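Local coordinates for protein uroporphyrinogen III cosynthase (HemD) (Helicobacter pylori, PDB 3P9Z) that probably catalyses the cyclization of the linear tetrapyrrole hydroxymethylbilane to uroporphyrinogen III, with release of water, in porphyrin biosynthesis, at residues K61-L73 against L81-E93. Sequence-based numbering, arbitrary orientation.
Sequences KLKMLQNIPAYAL and LQDHHFKVAFMGE
Lys87 meets the chain from Gln66 to Ala70 with both its backbone and its side chain. Ala70 N donates to Lys87 O (2.7 Å), and Ala70 O accepts from Ala89 N (2.9 Å, nearly straight at 166°). These two bonds flank Val88 in a single parallel bridge between Ala70 and Val88 that pins the loop after helix 75-83 to strand 70-72, an edge strand of the sheet within this chain, whose other side is bonded to strand 40-43. Lys87 N is shared between a weak bond to Gln66 O and a water that also lies within hydrogen-bonding distance of Leu65 O and Ile68 O. The lysine side chain runs beside Pro69 and bends at chi3 (-81°), which brings NZ to Asn67 O (2.7 Å) and to Asn67 OD1 (2.9 Å), the latter from above the amide plane. Gln66 divides its amide: OE1 accepts from Lys63 NZ, and NE2 donates weakly to His84 O (3.2 Å), just past helix 75-83, which ends in a Schellman motif with His85 as C-prime residue. Gln66 CG sits over the centre of the Phe86 ring, a CH-pi contact. Ala89 CB lies over one face of the Tyr71 ring, offset toward the rim, 3.3 Å from Tyr71 CZ; a water joins Tyr71 OH to Phe90 O. Backbone pairing thus fixes the loop against strand 70-72, while the lysine ammonium, gripped by two neutral oxygens of Asn67, probably keeps its charge.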
loop_
_atom_site.group_PDB
_atom_site.type_symbol
_atom_site.label_atom_id
_atom_site.label_comp_id
_atom_site.label_asym_id
_atom_site.label_seq_id
_atom_site.Cartn_x
_atom_site.Cartn_y
_atom_site.Cartn_z
ATOM N N LYS A 61 -23.585 -5.378 -8.083
ATOM C CA LYS A 61 -22.784 -5.844 -6.955
ATOM C C LYS A 61 -22.047 -4.684 -6.272
ATOM O O LYS A 61 -21.960 -4.641 -5.048
ATOM C CB LYS A 61 -21.825 -6.978 -7.344
ATOM C CG LYS A 61 -21.265 -7.741 -6.117
ATOM C CD LYS A 61 -20.326 -8.891 -6.477
ATOM C CE LYS A 61 -21.083 -10.121 -6.922
ATOM N NZ LYS A 61 -20.277 -11.372 -6.830
ATOM N N LEU A 62 -21.557 -3.738 -7.070
ATOM C CA LEU A 62 -20.891 -2.563 -6.548
ATOM C C LEU A 62 -21.845 -1.667 -5.744
ATOM O O LEU A 62 -21.474 -1.167 -4.674
ATOM C CB LEU A 62 -20.214 -1.759 -7.671
ATOM C CG LEU A 62 -19.574 -0.412 -7.271
ATOM C CD1 LEU A 62 -18.488 -0.593 -6.193
ATOM C CD2 LEU A 62 -19.026 0.320 -8.475
ATOM N N LYS A 63 -23.055 -1.453 -6.267
ATOM C CA LYS A 63 -24.065 -0.686 -5.545
ATOM C C LYS A 63 -24.347 -1.317 -4.188
ATOM O O LYS A 63 -24.385 -0.590 -3.183
ATOM C CB LYS A 63 -25.373 -0.536 -6.346
ATOM C CG LYS A 63 -25.270 0.309 -7.626
ATOM C CD LYS A 63 -24.562 1.667 -7.407
ATOM C CE LYS A 63 -25.315 2.598 -6.438
ATOM N NZ LYS A 63 -24.356 3.404 -5.613
HETATM N N MSE A 64 -24.528 -2.646 -4.149
HETATM C CA MSE A 64 -24.719 -3.381 -2.897
HETATM C C MSE A 64 -23.584 -3.080 -1.915
HETATM O O MSE A 64 -23.812 -2.771 -0.748
HETATM C CB MSE A 64 -24.775 -4.895 -3.165
HETATM C CG MSE A 64 -25.980 -5.383 -3.981
HETATM SE SE MSE A 64 -25.712 -7.208 -4.659
HETATM C CE MSE A 64 -27.301 -7.355 -5.799
ATOM N N LEU A 65 -22.351 -3.220 -2.412
ATOM C CA LEU A 65 -21.152 -2.981 -1.610
ATOM C C LEU A 65 -21.060 -1.536 -1.097
ATOM O O LEU A 65 -20.614 -1.297 0.039
ATOM C CB LEU A 65 -19.882 -3.333 -2.401
ATOM C CG LEU A 65 -19.507 -4.808 -2.578
ATOM C CD1 LEU A 65 -18.311 -4.879 -3.476
ATOM C CD2 LEU A 65 -19.203 -5.523 -1.268
ATOM N N GLN A 66 -21.470 -0.584 -1.931
ATOM C CA GLN A 66 -21.476 0.818 -1.537
ATOM C C GLN A 66 -22.551 1.102 -0.487
ATOM O O GLN A 66 -22.561 2.183 0.124
ATOM C CB GLN A 66 -21.660 1.729 -2.754
ATOM C CG GLN A 66 -20.346 2.019 -3.470
ATOM C CD GLN A 66 -20.533 2.562 -4.885
ATOM O OE1 GLN A 66 -21.562 2.337 -5.534
ATOM N NE2 GLN A 66 -19.528 3.267 -5.372
ATOM N N ASN A 67 -23.433 0.121 -0.288
ATOM C CA ASN A 67 -24.537 0.229 0.660
ATOM C C ASN A 67 -24.263 -0.434 2.017
ATOM O O ASN A 67 -25.053 -0.302 2.933
ATOM C CB ASN A 67 -25.805 -0.359 0.044
ATOM C CG ASN A 67 -27.059 -0.009 0.838
ATOM O OD1 ASN A 67 -27.347 1.172 1.100
ATOM N ND2 ASN A 67 -27.811 -1.035 1.233
ATOM N N ILE A 68 -23.154 -1.159 2.131
ATOM C CA ILE A 68 -22.822 -1.888 3.349
ATOM C C ILE A 68 -21.845 -1.057 4.179
ATOM O O ILE A 68 -20.773 -0.689 3.680
ATOM C CB ILE A 68 -22.228 -3.292 3.038
ATOM C CG1 ILE A 68 -23.231 -4.133 2.245
ATOM C CG2 ILE A 68 -21.781 -4.004 4.338
ATOM C CD1 ILE A 68 -22.631 -5.380 1.552
ATOM N N PRO A 69 -22.212 -0.735 5.434
ATOM C CA PRO A 69 -21.310 0.096 6.256
ATOM C C PRO A 69 -19.851 -0.393 6.211
ATOM O O PRO A 69 -19.580 -1.578 6.438
ATOM C CB PRO A 69 -21.909 -0.003 7.665
ATOM C CG PRO A 69 -23.399 -0.298 7.415
ATOM C CD PRO A 69 -23.423 -1.162 6.182
ATOM N N ALA A 70 -18.943 0.536 5.892
ATOM C CA ALA A 70 -17.534 0.248 5.671
ATOM C C ALA A 70 -16.652 0.863 6.766
ATOM O O ALA A 70 -16.844 2.025 7.162
ATOM C CB ALA A 70 -17.103 0.775 4.292
ATOM N N TYR A 71 -15.703 0.058 7.241
ATOM C CA TYR A 71 -14.747 0.433 8.266
ATOM C C TYR A 71 -13.363 0.449 7.640
ATOM O O TYR A 71 -13.096 -0.276 6.662
ATOM C CB TYR A 71 -14.797 -0.555 9.430
ATOM C CG TYR A 71 -16.115 -0.514 10.197
ATOM C CD1 TYR A 71 -16.211 0.175 11.402
ATOM C CD2 TYR A 71 -17.253 -1.150 9.705
ATOM C CE1 TYR A 71 -17.395 0.223 12.099
ATOM C CE2 TYR A 71 -18.451 -1.113 10.392
ATOM C CZ TYR A 71 -18.514 -0.422 11.580
ATOM O OH TYR A 71 -19.684 -0.357 12.259
ATOM N N ALA A 72 -12.494 1.307 8.173
ATOM C CA ALA A 72 -11.136 1.394 7.680
ATOM C C ALA A 72 -10.180 1.573 8.847
ATOM O O ALA A 72 -10.568 2.028 9.922
ATOM C CB ALA A 72 -11.000 2.541 6.695
ATOM N N LEU A 73 -8.930 1.219 8.632
ATOM C CA LEU A 73 -7.971 1.235 9.717
ATOM C C LEU A 73 -7.180 2.533 9.787
ATOM O O LEU A 73 -6.570 2.845 10.819
ATOM C CB LEU A 73 -7.052 0.021 9.625
ATOM C CG LEU A 73 -7.670 -1.268 10.162
ATOM C CD1 LEU A 73 -6.692 -2.385 9.993
ATOM C CD2 LEU A 73 -8.052 -1.137 11.643
ATOM N N LEU A 81 -12.722 5.780 0.725
ATOM C CA LEU A 81 -14.054 5.204 0.740
ATOM C C LEU A 81 -15.121 6.288 0.625
ATOM O O LEU A 81 -16.048 6.185 -0.188
ATOM C CB LEU A 81 -14.262 4.411 2.024
ATOM C CG LEU A 81 -13.621 3.033 2.029
ATOM C CD1 LEU A 81 -13.485 2.544 3.474
ATOM C CD2 LEU A 81 -14.431 2.065 1.150
ATOM N N GLN A 82 -14.950 7.332 1.431
ATOM C CA GLN A 82 -15.878 8.451 1.501
ATOM C C GLN A 82 -15.977 9.152 0.143
ATOM O O GLN A 82 -17.067 9.378 -0.382
ATOM C CB GLN A 82 -15.408 9.422 2.593
ATOM C CG GLN A 82 -16.179 10.733 2.704
ATOM C CD GLN A 82 -17.451 10.637 3.547
ATOM O OE1 GLN A 82 -17.914 11.644 4.081
ATOM N NE2 GLN A 82 -18.021 9.436 3.668
ATOM N N ASP A 83 -14.819 9.466 -0.420
ATOM C CA ASP A 83 -14.723 10.129 -1.715
ATOM C C ASP A 83 -15.326 9.328 -2.861
ATOM O O ASP A 83 -15.750 9.901 -3.853
ATOM C CB ASP A 83 -13.263 10.465 -2.024
ATOM C CG ASP A 83 -12.784 11.719 -1.300
ATOM O OD1 ASP A 83 -13.566 12.334 -0.553
ATOM O OD2 ASP A 83 -11.618 12.106 -1.493
ATOM N N HIS A 84 -15.366 8.006 -2.735
ATOM C CA HIS A 84 -15.874 7.193 -3.834
ATOM C C HIS A 84 -17.238 6.555 -3.591
ATOM O O HIS A 84 -17.537 5.497 -4.133
ATOM C CB HIS A 84 -14.810 6.184 -4.296
ATOM C CG HIS A 84 -13.632 6.832 -4.956
ATOM N ND1 HIS A 84 -13.625 7.187 -6.290
ATOM C CD2 HIS A 84 -12.433 7.221 -4.459
ATOM C CE1 HIS A 84 -12.469 7.756 -6.588
ATOM N NE2 HIS A 84 -11.729 7.792 -5.494
ATOM N N HIS A 85 -18.056 7.212 -2.763
ATOM C CA HIS A 85 -19.487 6.892 -2.607
ATOM C C HIS A 85 -19.805 5.599 -1.835
ATOM O O HIS A 85 -20.898 5.048 -1.944
ATOM C CB HIS A 85 -20.207 6.944 -3.967
ATOM C CG HIS A 85 -19.962 8.219 -4.718
ATOM N ND1 HIS A 85 -19.684 8.251 -6.067
ATOM C CD2 HIS A 85 -19.911 9.509 -4.295
ATOM C CE1 HIS A 85 -19.492 9.503 -6.448
ATOM N NE2 HIS A 85 -19.625 10.286 -5.391
ATOM N N PHE A 86 -18.854 5.129 -1.039
ATOM C CA PHE A 86 -19.133 4.017 -0.140
ATOM C C PHE A 86 -19.808 4.582 1.101
ATOM O O PHE A 86 -19.680 5.779 1.395
ATOM C CB PHE A 86 -17.853 3.258 0.199
ATOM C CG PHE A 86 -17.374 2.368 -0.919
ATOM C CD1 PHE A 86 -16.701 2.902 -2.012
ATOM C CD2 PHE A 86 -17.601 1.001 -0.876
ATOM C CE1 PHE A 86 -16.260 2.074 -3.050
ATOM C CE2 PHE A 86 -17.165 0.160 -1.908
ATOM C CZ PHE A 86 -16.502 0.693 -2.994
ATOM N N LYS A 87 -20.567 3.731 1.776
ATOM C CA LYS A 87 -21.175 4.045 3.053
ATOM C C LYS A 87 -20.170 3.860 4.205
ATOM O O LYS A 87 -19.890 2.741 4.645
ATOM C CB LYS A 87 -22.397 3.149 3.270
ATOM C CG LYS A 87 -23.112 3.393 4.589
ATOM C CD LYS A 87 -24.276 2.427 4.767
ATOM C CE LYS A 87 -25.503 2.891 3.995
ATOM N NZ LYS A 87 -26.473 1.769 3.838
ATOM N N VAL A 88 -19.643 4.962 4.717
ATOM C CA VAL A 88 -18.649 4.873 5.792
ATOM C C VAL A 88 -19.323 4.828 7.171
ATOM O O VAL A 88 -20.083 5.727 7.524
ATOM C CB VAL A 88 -17.628 6.036 5.716
ATOM C CG1 VAL A 88 -16.570 5.886 6.784
ATOM C CG2 VAL A 88 -16.990 6.085 4.313
ATOM N N ALA A 89 -19.030 3.787 7.945
ATOM C CA ALA A 89 -19.616 3.624 9.272
ATOM C C ALA A 89 -19.115 4.649 10.277
ATOM O O ALA A 89 -17.990 5.140 10.172
ATOM C CB ALA A 89 -19.364 2.223 9.791
ATOM N N PHE A 90 -19.978 4.972 11.241
ATOM C CA PHE A 90 -19.629 5.773 12.398
ATOM C C PHE A 90 -18.464 5.120 13.146
ATOM O O PHE A 90 -18.564 3.970 13.558
ATOM C CB PHE A 90 -20.844 5.892 13.327
ATOM C CG PHE A 90 -20.577 6.675 14.591
ATOM C CD1 PHE A 90 -20.519 8.066 14.566
ATOM C CD2 PHE A 90 -20.391 6.016 15.815
ATOM C CE1 PHE A 90 -20.285 8.797 15.745
ATOM C CE2 PHE A 90 -20.160 6.736 17.004
ATOM C CZ PHE A 90 -20.104 8.133 16.958
HETATM N N MSE A 91 -17.357 5.846 13.310
HETATM C CA MSE A 91 -16.194 5.286 14.020
HETATM C C MSE A 91 -15.777 6.082 15.271
HETATM O O MSE A 91 -14.659 5.921 15.759
HETATM C CB MSE A 91 -15.008 5.072 13.065
HETATM C CG MSE A 91 -15.132 3.812 12.176
HETATM SE SE MSE A 91 -13.839 3.717 10.677
HETATM C CE MSE A 91 -14.548 5.146 9.556
ATOM N N GLY A 92 -16.674 6.918 15.757
ATOM C CA GLY A 92 -16.459 7.652 16.965
ATOM C C GLY A 92 -15.942 9.053 16.791
ATOM O O GLY A 92 -15.522 9.449 15.746
ATOM N N GLU A 93 -15.983 9.788 17.878
ATOM C CA GLU A 93 -15.483 11.130 17.925
ATOM C C GLU A 93 -13.990 11.094 18.097
ATOM O O GLU A 93 -13.451 10.214 18.705
ATOM C CB GLU A 93 -16.126 11.895 19.062
ATOM C CG GLU A 93 -17.563 12.160 18.878
ATOM C CD GLU A 93 -18.294 12.473 20.167
ATOM O OE1 GLU A 93 -18.471 11.550 20.981
ATOM O OE2 GLU A 93 -18.701 13.613 20.374
HETATM O O HOH W 1 -19.881 0.820 1.766
HETATM O O HOH W 2 -20.349 1.785 13.734
#